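Alpha-L-rhamnosidase (Klebsiella oxytoca, PDB 4XHC) hydrolyses terminal alpha-L-rhamnose residues from rhamnosides as a two-domain member of glycoside hydrolase family 78. Local coordinates at residues A[275-284]-A[328-338]. Numbering follows the deposited sequence.
Sequences AGHTREDGMV and LWPTARRQVEL
The first torsion of Q335 sets CG beside the backbone N (chi1 -56°), and a bend at chi2 (-40°) brings its amide round from helix 322-340 to the loop of G282, M283 and V284. The amide then serves as a two-way clamp on the loop backbone. Its NE2 donates to G282 O at 3.0 Å, with the acceptor lying in the amide plane, and also to T331 O at 3.0 Å, one turn back on its own helix. OE1 takes the N-H of V284 at 3.1 Å in a nearly straight bond (173°), although that donor stands above the carbonyl plane. S305 of helix 302-319 also hydrogen-bonds to OE1, tying a second helix to the same group.

Apolar contacts flank this clamp. V284 lies across the glutamine at about a right angle, CG1 against NE2 and CD and CG2 against OE1, while its CG1 also meets T331 CG2 at 3.8 Å. L338 brings CD1 to M283 CB at 3.7 Å, and at the other end A275 CB rests on L328 CD2.

The loop is also held from within. R279 to G282 form a type I turn, R279 grips the D281 carboxylate side-on with NE and NH2, and D281 OD1 accepts from M283 N in an Asx turn. R334, whose NH1 is bridged to E337 OE1, brings NH2 to 2.8 Å from D281 O, with its guanidinium oblique to that atom.

The contact thus illustrates how a single amide can join a loop to a helix in what is probably the (alpha/alpha)6 catalytic domain: with both N-H groups and its oxygen engaged, the Q335 amide is fixed in rotation and gives the G282 carbonyl and the V284 N-H side-chain partners.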
ATOM      1  N   ALA A 275     -19.174  28.762  13.098  1.00 54.25           N
ATOM      2  CA  ALA A 275     -19.989  29.222  14.217  1.00 55.49           C
ATOM      3  C   ALA A 275     -20.436  28.091  15.157  1.00 56.97           C
ATOM      4  O   ALA A 275     -20.704  28.329  16.336  1.00 56.98           O
ATOM      5  CB  ALA A 275     -21.208  29.971  13.695  1.00 56.78           C
ATOM      6  N   GLY A 276     -20.532  26.874  14.625  1.00 57.63           N
ATOM      7  CA  GLY A 276     -21.133  25.741  15.335  1.00 59.37           C
ATOM      8  C   GLY A 276     -20.244  25.022  16.333  1.00 58.79           C
ATOM      9  O   GLY A 276     -20.734  24.248  17.161  1.00 59.20           O
ATOM     10  N   HIS A 277     -18.937  25.244  16.239  1.00 56.85           N
ATOM     11  CA  HIS A 277     -18.004  24.640  17.173  1.00 57.84           C
ATOM     12  C   HIS A 277     -16.853  25.598  17.407  1.00 56.37           C
ATOM     13  O   HIS A 277     -15.982  25.760  16.553  1.00 54.65           O
ATOM     14  CB  HIS A 277     -17.515  23.292  16.636  1.00 58.57           C
ATOM     15  CG  HIS A 277     -16.798  22.454  17.652  1.00 59.69           C
ATOM     16  ND1 HIS A 277     -15.912  21.462  17.299  1.00 59.33           N
ATOM     17  CD2 HIS A 277     -16.830  22.463  19.003  1.00 61.01           C
ATOM     18  CE1 HIS A 277     -15.428  20.895  18.386  1.00 59.85           C
ATOM     19  NE2 HIS A 277     -15.969  21.484  19.435  1.00 61.38           N
ATOM     20  N   THR A 278     -16.881  26.243  18.570  1.00 57.78           N
ATOM     21  CA  THR A 278     -15.960  27.325  18.903  1.00 58.78           C
ATOM     22  C   THR A 278     -15.169  27.022  20.160  1.00 59.78           C
ATOM     23  O   THR A 278     -15.406  26.005  20.829  1.00 60.62           O
ATOM     24  CB  THR A 278     -16.722  28.645  19.165  1.00 60.41           C
ATOM     25  OG1 THR A 278     -17.447  28.563  20.403  1.00 61.69           O
ATOM     26  CG2 THR A 278     -17.698  28.939  18.031  1.00 60.66           C
ATOM     27  N   ARG A 279     -14.223  27.905  20.473  1.00 58.32           N
ATOM     28  CA  ARG A 279     -13.551  27.868  21.762  1.00 59.67           C
ATOM     29  C   ARG A 279     -14.600  28.268  22.784  1.00 62.46           C
ATOM     30  O   ARG A 279     -15.577  28.915  22.426  1.00 64.29           O
ATOM     31  CB  ARG A 279     -12.353  28.815  21.780  1.00 57.79           C
ATOM     32  CG  ARG A 279     -11.351  28.505  22.885  1.00 59.15           C
ATOM     33  CD  ARG A 279     -10.017  29.197  22.664  1.00 57.56           C
ATOM     34  NE  ARG A 279     -10.144  30.640  22.818  1.00 58.38           N
ATOM     35  CZ  ARG A 279      -9.178  31.520  22.575  1.00 57.11           C
ATOM     36  NH1 ARG A 279      -7.983  31.130  22.154  1.00 55.13           N
ATOM     37  NH2 ARG A 279      -9.422  32.806  22.750  1.00 57.38           N
ATOM     38  N   GLU A 280     -14.418  27.884  24.041  1.00 64.82           N
ATOM     39  CA  GLU A 280     -15.473  28.068  25.041  1.00 68.45           C
ATOM     40  C   GLU A 280     -15.768  29.543  25.303  1.00 68.00           C
ATOM     41  O   GLU A 280     -16.898  29.893  25.611  1.00 67.93           O
ATOM     42  CB  GLU A 280     -15.153  27.304  26.340  1.00 73.95           C
ATOM     43  CG  GLU A 280     -15.022  28.138  27.614  1.00 78.25           C
ATOM     44  CD  GLU A 280     -14.735  27.295  28.851  1.00 83.18           C
ATOM     45  OE1 GLU A 280     -15.545  26.391  29.164  1.00 83.54           O
ATOM     46  OE2 GLU A 280     -13.694  27.543  29.516  1.00 85.30           O
ATOM     47  N   ASP A 281     -14.761  30.403  25.168  1.00 67.15           N
ATOM     48  CA  ASP A 281     -14.966  31.853  25.277  1.00 66.80           C
ATOM     49  C   ASP A 281     -15.607  32.479  24.029  1.00 64.60           C
ATOM     50  O   ASP A 281     -15.768  33.695  23.969  1.00 64.24           O
ATOM     51  CB  ASP A 281     -13.647  32.568  25.611  1.00 66.49           C
ATOM     52  CG  ASP A 281     -12.673  32.606  24.438  1.00 65.41           C
ATOM     53  OD1 ASP A 281     -12.864  31.870  23.443  1.00 64.34           O
ATOM     54  OD2 ASP A 281     -11.704  33.384  24.510  1.00 65.02           O
ATOM     55  N   GLY A 282     -15.947  31.660  23.034  1.00 63.26           N
ATOM     56  CA  GLY A 282     -16.668  32.121  21.845  1.00 61.38           C
ATOM     57  C   GLY A 282     -15.834  32.384  20.596  1.00 58.57           C
ATOM     58  O   GLY A 282     -16.400  32.662  19.547  1.00 57.88           O
ATOM     59  N   MET A 283     -14.506  32.305  20.686  1.00 57.25           N
ATOM     60  CA  MET A 283     -13.652  32.532  19.505  1.00 58.15           C
ATOM     61  C   MET A 283     -13.712  31.390  18.484  1.00 55.31           C
ATOM     62  O   MET A 283     -13.589  30.218  18.836  1.00 55.39           O
ATOM     63  CB  MET A 283     -12.182  32.759  19.900  1.00 60.19           C
ATOM     64  CG  MET A 283     -11.338  33.358  18.776  1.00 59.12           C
ATOM     65  SD  MET A 283      -9.646  33.648  19.303  1.00 63.10           S
ATOM     66  CE  MET A 283      -8.848  34.195  17.788  1.00 59.91           C
ATOM     67  N   VAL A 284     -13.870  31.751  17.218  1.00 52.72           N
ATOM     68  CA  VAL A 284     -13.907  30.772  16.146  1.00 53.44           C
ATOM     69  C   VAL A 284     -12.491  30.302  15.811  1.00 52.29           C
ATOM     70  O   VAL A 284     -11.526  31.050  15.964  1.00 53.70           O
ATOM     71  CB  VAL A 284     -14.591  31.314  14.866  1.00 52.88           C
ATOM     72  CG1 VAL A 284     -16.000  31.788  15.162  1.00 52.98           C
ATOM     73  CG2 VAL A 284     -13.769  32.425  14.232  1.00 52.55           C
ATOM     74  N   LEU A 328     -26.394  34.599  12.922  1.00 65.09           N
ATOM     75  CA  LEU A 328     -24.961  34.490  13.142  1.00 63.41           C
ATOM     76  C   LEU A 328     -24.278  35.778  13.602  1.00 62.18           C
ATOM     77  O   LEU A 328     -23.077  35.762  13.885  1.00 60.64           O
ATOM     78  CB  LEU A 328     -24.284  33.975  11.864  1.00 63.14           C
ATOM     79  CG  LEU A 328     -24.648  32.538  11.465  1.00 63.14           C
ATOM     80  CD1 LEU A 328     -23.797  32.079  10.291  1.00 61.49           C
ATOM     81  CD2 LEU A 328     -24.486  31.580  12.637  1.00 63.51           C
ATOM     82  N   TRP A 329     -25.022  36.880  13.672  1.00 62.76           N
ATOM     83  CA  TRP A 329     -24.460  38.161  14.108  1.00 60.98           C
ATOM     84  C   TRP A 329     -23.762  38.076  15.479  1.00 59.47           C
ATOM     85  O   TRP A 329     -22.645  38.561  15.620  1.00 58.43           O
ATOM     86  CB  TRP A 329     -25.528  39.263  14.080  1.00 64.35           C
ATOM     87  CG  TRP A 329     -25.228  40.453  14.952  1.00 65.94           C
ATOM     88  CD1 TRP A 329     -25.944  40.875  16.031  1.00 67.70           C
ATOM     89  CD2 TRP A 329     -24.129  41.365  14.814  1.00 64.71           C
ATOM     90  NE1 TRP A 329     -25.360  41.990  16.576  1.00 68.34           N
ATOM     91  CE2 TRP A 329     -24.245  42.311  15.847  1.00 66.15           C
ATOM     92  CE3 TRP A 329     -23.057  41.465  13.922  1.00 63.59           C
ATOM     93  CZ2 TRP A 329     -23.337  43.352  16.012  1.00 66.16           C
ATOM     94  CZ3 TRP A 329     -22.149  42.494  14.090  1.00 63.83           C
ATOM     95  CH2 TRP A 329     -22.295  43.426  15.129  1.00 64.89           C
ATOM     96  N   PRO A 330     -24.409  37.466  16.489  1.00 60.06           N
ATOM     97  CA  PRO A 330     -23.715  37.313  17.775  1.00 58.97           C
ATOM     98  C   PRO A 330     -22.336  36.664  17.683  1.00 56.69           C
ATOM     99  O   PRO A 330     -21.429  37.080  18.396  1.00 56.64           O
ATOM    100  CB  PRO A 330     -24.680  36.445  18.589  1.00 61.20           C
ATOM    101  CG  PRO A 330     -26.033  36.798  18.057  1.00 62.40           C
ATOM    102  CD  PRO A 330     -25.843  37.115  16.595  1.00 61.75           C
ATOM    103  N   THR A 331     -22.167  35.666  16.818  1.00 56.35           N
ATOM    104  CA  THR A 331     -20.841  35.078  16.604  1.00 54.63           C
ATOM    105  C   THR A 331     -19.862  36.154  16.081  1.00 54.43           C
ATOM    106  O   THR A 331     -18.754  36.301  16.605  1.00 52.91           O
ATOM    107  CB  THR A 331     -20.883  33.851  15.644  1.00 54.34           C
ATOM    108  OG1 THR A 331     -21.627  32.783  16.236  1.00 54.64           O
ATOM    109  CG2 THR A 331     -19.487  33.314  15.359  1.00 53.07           C
ATOM    110  N   ALA A 332     -20.285  36.914  15.067  1.00 55.57           N
ATOM    111  CA  ALA A 332     -19.459  37.984  14.488  1.00 54.42           C
ATOM    112  C   ALA A 332     -19.085  39.018  15.535  1.00 56.65           C
ATOM    113  O   ALA A 332     -17.909  39.354  15.685  1.00 57.74           O
ATOM    114  CB  ALA A 332     -20.184  38.660  13.340  1.00 54.77           C
ATOM    115  N   ARG A 333     -20.090  39.510  16.259  1.00 58.75           N
ATOM    116  CA  ARG A 333     -19.881  40.496  17.313  1.00 60.88           C
ATOM    117  C   ARG A 333     -18.874  40.020  18.355  1.00 62.37           C
ATOM    118  O   ARG A 333     -18.054  40.804  18.831  1.00 63.10           O
ATOM    119  CB  ARG A 333     -21.203  40.828  18.009  1.00 64.33           C
ATOM    120  CG  ARG A 333     -21.081  41.831  19.153  1.00 66.01           C
ATOM    121  CD  ARG A 333     -22.391  41.980  19.890  1.00 69.52           C
ATOM    122  NE  ARG A 333     -22.768  40.731  20.541  1.00 71.61           N
ATOM    123  CZ  ARG A 333     -24.017  40.356  20.812  1.00 75.73           C
ATOM    124  NH1 ARG A 333     -25.058  41.117  20.495  1.00 78.11           N
ATOM    125  NH2 ARG A 333     -24.233  39.194  21.408  1.00 77.54           N
ATOM    126  N   ARG A 334     -18.942  38.742  18.722  1.00 64.16           N
ATOM    127  CA  ARG A 334     -18.045  38.188  19.741  1.00 64.96           C
ATOM    128  C   ARG A 334     -16.586  38.184  19.277  1.00 60.98           C
ATOM    129  O   ARG A 334     -15.673  38.339  20.094  1.00 59.87           O
ATOM    130  CB  ARG A 334     -18.482  36.772  20.120  1.00 67.99           C
ATOM    131  CG  ARG A 334     -17.773  36.193  21.333  1.00 71.93           C
ATOM    132  CD  ARG A 334     -18.542  36.427  22.628  1.00 77.89           C
ATOM    133  NE  ARG A 334     -17.768  35.927  23.766  1.00 83.41           N
ATOM    134  CZ  ARG A 334     -16.832  36.617  24.424  1.00 87.66           C
ATOM    135  NH1 ARG A 334     -16.546  37.876  24.101  1.00 91.44           N
ATOM    136  NH2 ARG A 334     -16.172  36.047  25.427  1.00 89.21           N
ATOM    137  N   GLN A 335     -16.363  38.014  17.976  1.00 57.95           N
ATOM    138  CA  GLN A 335     -14.999  38.032  17.448  1.00 57.27           C
ATOM    139  C   GLN A 335     -14.382  39.417  17.636  1.00 58.28           C
ATOM    140  O   GLN A 335     -13.193  39.543  17.926  1.00 55.62           O
ATOM    141  CB  GLN A 335     -14.954  37.632  15.967  1.00 55.58           C
ATOM    142  CG  GLN A 335     -15.564  36.275  15.626  1.00 55.13           C
ATOM    143  CD  GLN A 335     -15.251  35.181  16.641  1.00 54.55           C
ATOM    144  OE1 GLN A 335     -14.108  34.763  16.786  1.00 53.88           O
ATOM    145  NE2 GLN A 335     -16.277  34.691  17.322  1.00 56.83           N
ATOM    146  N   VAL A 336     -15.211  40.448  17.490  1.00 59.90           N
ATOM    147  CA  VAL A 336     -14.779  41.819  17.705  1.00 58.64           C
ATOM    148  C   VAL A 336     -14.534  42.101  19.184  1.00 58.23           C
ATOM    149  O   VAL A 336     -13.534  42.709  19.512  1.00 58.64           O
ATOM    150  CB  VAL A 336     -15.802  42.820  17.138  1.00 60.62           C
ATOM    151  CG1 VAL A 336     -15.371  44.246  17.431  1.00 62.05           C
ATOM    152  CG2 VAL A 336     -15.969  42.617  15.639  1.00 59.66           C
ATOM    153  N   GLU A 337     -15.437  41.682  20.070  1.00 60.77           N
ATOM    154  CA  GLU A 337     -15.257  41.885  21.521  1.00 64.39           C
ATOM    155  C   GLU A 337     -13.881  41.350  21.915  1.00 61.47           C
ATOM    156  O   GLU A 337     -13.105  42.034  22.568  1.00 59.85           O
ATOM    157  CB  GLU A 337     -16.349  41.175  22.368  1.00 70.03           C
ATOM    158  CG  GLU A 337     -17.749  41.820  22.439  1.00 76.14           C
ATOM    159  CD  GLU A 337     -18.838  40.880  23.044  1.00 83.12           C
ATOM    160  OE1 GLU A 337     -18.520  40.067  23.945  1.00 86.43           O
ATOM    161  OE2 GLU A 337     -20.025  40.935  22.631  1.00 81.16           O
ATOM    162  N   LEU A 338     -13.579  40.128  21.484  1.00 60.85           N
ATOM    163  CA  LEU A 338     -12.319  39.463  21.843  1.00 59.41           C
ATOM    164  C   LEU A 338     -11.100  40.123  21.215  1.00 57.34           C
ATOM    165  O   LEU A 338     -10.110  40.371  21.899  1.00 58.92           O
ATOM    166  CB  LEU A 338     -12.355  37.989  21.460  1.00 57.80           C
ATOM    167  CG  LEU A 338     -13.331  37.147  22.288  1.00 59.87           C
ATOM    168  CD1 LEU A 338     -13.528  35.797  21.625  1.00 58.23           C
ATOM    169  CD2 LEU A 338     -12.843  36.986  23.728  1.00 61.69           C
TER